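Local coordinates for protein pilin (Streptococcus pyogenes serotype M1, PDB 3GLD) that builds the shaft of the streptococcal pilus as its major subunit, stacking head to tail through intermolecular isopeptide bonds for host-cell adhesion, bacterial aggregation and biofilm formation, at residues F181-K186 / I230-L235. The protein carries 2 engineered substitutions. Sequence-based numbering, arbitrary orientation.
Sequences FGLTLK and IKVTNL
L183 and L185 meet V232 and L235 in a small, buried, wholly apolar contact across the core of the C-terminal domain, a beta sandwich. Strand 179-185 belongs to a four-stranded antiparallel sheet, between strands 220-224 and 240-245. Strand 229-236 belongs to the facing sheet, where it pairs with 151-169 and 196-202. The L183-V232 pair packs face to face between the sheets; L235 comes in after the corner at T233 and N234. The CA atoms of L183 and V232 lie 10.1 Å apart, and those of L185 and L235 9.1 Å.

Two methyl pairs do the touching. With its CG anti to the backbone N (chi1 159°), L183 carries CD2 to 3.8 Å from CG2 of V232. The two side chains meet at a slant. The second pair lies two residues further along 181-186, where CD2 of L185 comes within 3.7 Å of CD1 of L235. The CB of L235 does not point straight at the other strand, but with CG anti to the backbone N (chi1 -178°) the branch reaches L185. N234 is tied by its side chain to the backbone of M198 and N31. V197 touches both L185 and V232, and L162 packs on L183.

E245, which autocatalyses the isopeptide bond of this domain, has its side chain about 11 Å from that of L183. The two segments bury 161 Å² between them. With only methyl groups in touch, they are held by van der Waals contact and exclusion of water, with no directional bond between them.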
loop_
_atom_site.group_PDB
_atom_site.type_symbol
_atom_site.label_atom_id
_atom_site.label_comp_id
_atom_site.label_asym_id
_atom_site.label_seq_id
_atom_site.Cartn_x
_atom_site.Cartn_y
_atom_site.Cartn_z
ATOM N N PHE A 181 -6.041 -22.254 20.306
ATOM C CA PHE A 181 -6.685 -21.365 19.339
ATOM C C PHE A 181 -6.195 -21.673 17.919
ATOM O O PHE A 181 -5.083 -22.184 17.734
ATOM C CB PHE A 181 -6.335 -19.908 19.644
ATOM C CG PHE A 181 -6.926 -19.355 20.930
ATOM C CD1 PHE A 181 -8.151 -18.686 20.918
ATOM C CD2 PHE A 181 -6.208 -19.411 22.128
ATOM C CE1 PHE A 181 -8.695 -18.147 22.096
ATOM C CE2 PHE A 181 -6.737 -18.879 23.320
ATOM C CZ PHE A 181 -7.982 -18.234 23.301
ATOM N N GLY A 182 -7.028 -21.340 16.930
ATOM C CA GLY A 182 -6.627 -21.329 15.522
ATOM C C GLY A 182 -6.947 -19.968 14.901
ATOM O O GLY A 182 -7.976 -19.366 15.221
ATOM N N LEU A 183 -6.039 -19.469 14.059
ATOM C CA LEU A 183 -6.260 -18.251 13.292
ATOM C C LEU A 183 -6.043 -18.604 11.827
ATOM O O LEU A 183 -5.008 -19.178 11.470
ATOM C CB LEU A 183 -5.280 -17.130 13.695
ATOM C CG LEU A 183 -5.023 -15.974 12.693
ATOM C CD1 LEU A 183 -6.186 -14.976 12.722
ATOM C CD2 LEU A 183 -3.738 -15.276 13.077
ATOM N N THR A 184 -7.016 -18.259 10.994
ATOM C CA THR A 184 -6.878 -18.401 9.542
ATOM C C THR A 184 -7.143 -17.062 8.873
ATOM O O THR A 184 -8.207 -16.475 9.044
ATOM C CB THR A 184 -7.841 -19.448 8.989
ATOM O OG1 THR A 184 -7.730 -20.637 9.770
ATOM C CG2 THR A 184 -7.526 -19.763 7.519
ATOM N N LEU A 185 -6.130 -16.574 8.164
ATOM C CA LEU A 185 -6.261 -15.445 7.258
ATOM C C LEU A 185 -6.472 -15.982 5.827
ATOM O O LEU A 185 -5.813 -16.942 5.410
ATOM C CB LEU A 185 -5.004 -14.587 7.336
ATOM C CG LEU A 185 -4.433 -14.290 8.731
ATOM C CD1 LEU A 185 -3.033 -13.777 8.596
ATOM C CD2 LEU A 185 -5.275 -13.313 9.509
ATOM N N LYS A 186 -7.400 -15.367 5.090
ATOM C CA LYS A 186 -7.805 -15.852 3.768
ATOM C C LYS A 186 -7.154 -15.042 2.653
ATOM O O LYS A 186 -7.091 -13.814 2.719
ATOM C CB LYS A 186 -9.323 -15.814 3.603
ATOM C CG LYS A 186 -10.094 -16.814 4.473
ATOM C CD LYS A 186 -10.101 -16.417 5.939
ATOM C CE LYS A 186 -10.522 -17.573 6.825
ATOM N NZ LYS A 186 -11.906 -18.033 6.493
ATOM N N ILE A 230 -1.798 -12.717 21.611
ATOM C CA ILE A 230 -1.025 -12.604 20.381
ATOM C C ILE A 230 -1.476 -11.334 19.642
ATOM O O ILE A 230 -2.580 -10.828 19.889
ATOM C CB ILE A 230 -1.152 -13.827 19.445
ATOM C CG1 ILE A 230 -2.586 -14.019 18.931
ATOM C CG2 ILE A 230 -0.592 -15.098 20.122
ATOM C CD1 ILE A 230 -2.637 -14.761 17.604
ATOM N N LYS A 231 -0.618 -10.849 18.743
ATOM C CA LYS A 231 -0.900 -9.681 17.935
ATOM C C LYS A 231 -0.259 -9.912 16.554
ATOM O O LYS A 231 0.964 -10.077 16.446
ATOM C CB LYS A 231 -0.322 -8.419 18.580
ATOM C CG LYS A 231 -0.819 -7.104 17.907
ATOM C CD LYS A 231 0.060 -5.913 18.215
ATOM C CE LYS A 231 0.051 -5.554 19.675
ATOM N NZ LYS A 231 0.606 -4.178 19.902
ATOM N N VAL A 232 -1.102 -9.956 15.530
ATOM C CA VAL A 232 -0.658 -9.930 14.151
ATOM C C VAL A 232 -0.275 -8.455 13.906
ATOM O O VAL A 232 -1.137 -7.576 13.897
ATOM C CB VAL A 232 -1.784 -10.396 13.216
ATOM C CG1 VAL A 232 -1.316 -10.418 11.738
ATOM C CG2 VAL A 232 -2.271 -11.763 13.621
ATOM N N THR A 233 1.019 -8.183 13.799
ATOM C CA THR A 233 1.493 -6.795 13.798
ATOM C C THR A 233 1.478 -6.101 12.427
ATOM O O THR A 233 1.585 -4.875 12.362
ATOM C CB THR A 233 2.920 -6.672 14.376
ATOM O OG1 THR A 233 3.843 -7.388 13.538
ATOM C CG2 THR A 233 2.970 -7.243 15.761
ATOM N N ASN A 234 1.354 -6.872 11.352
ATOM C CA ASN A 234 1.295 -6.298 9.986
ATOM C C ASN A 234 0.158 -6.892 9.153
ATOM O O ASN A 234 0.346 -7.262 8.007
ATOM C CB ASN A 234 2.651 -6.418 9.272
ATOM C CG ASN A 234 3.099 -7.859 9.054
ATOM O OD1 ASN A 234 2.574 -8.786 9.663
ATOM N ND2 ASN A 234 4.089 -8.047 8.160
ATOM N N LEU A 235 -1.022 -7.037 9.757
ATOM C CA LEU A 235 -2.191 -7.537 9.035
ATOM C C LEU A 235 -2.597 -6.537 7.945
ATOM O O LEU A 235 -2.867 -5.384 8.245
ATOM C CB LEU A 235 -3.359 -7.732 10.004
ATOM C CG LEU A 235 -4.668 -8.302 9.444
ATOM C CD1 LEU A 235 -4.474 -9.709 8.943
ATOM C CD2 LEU A 235 -5.745 -8.262 10.521
#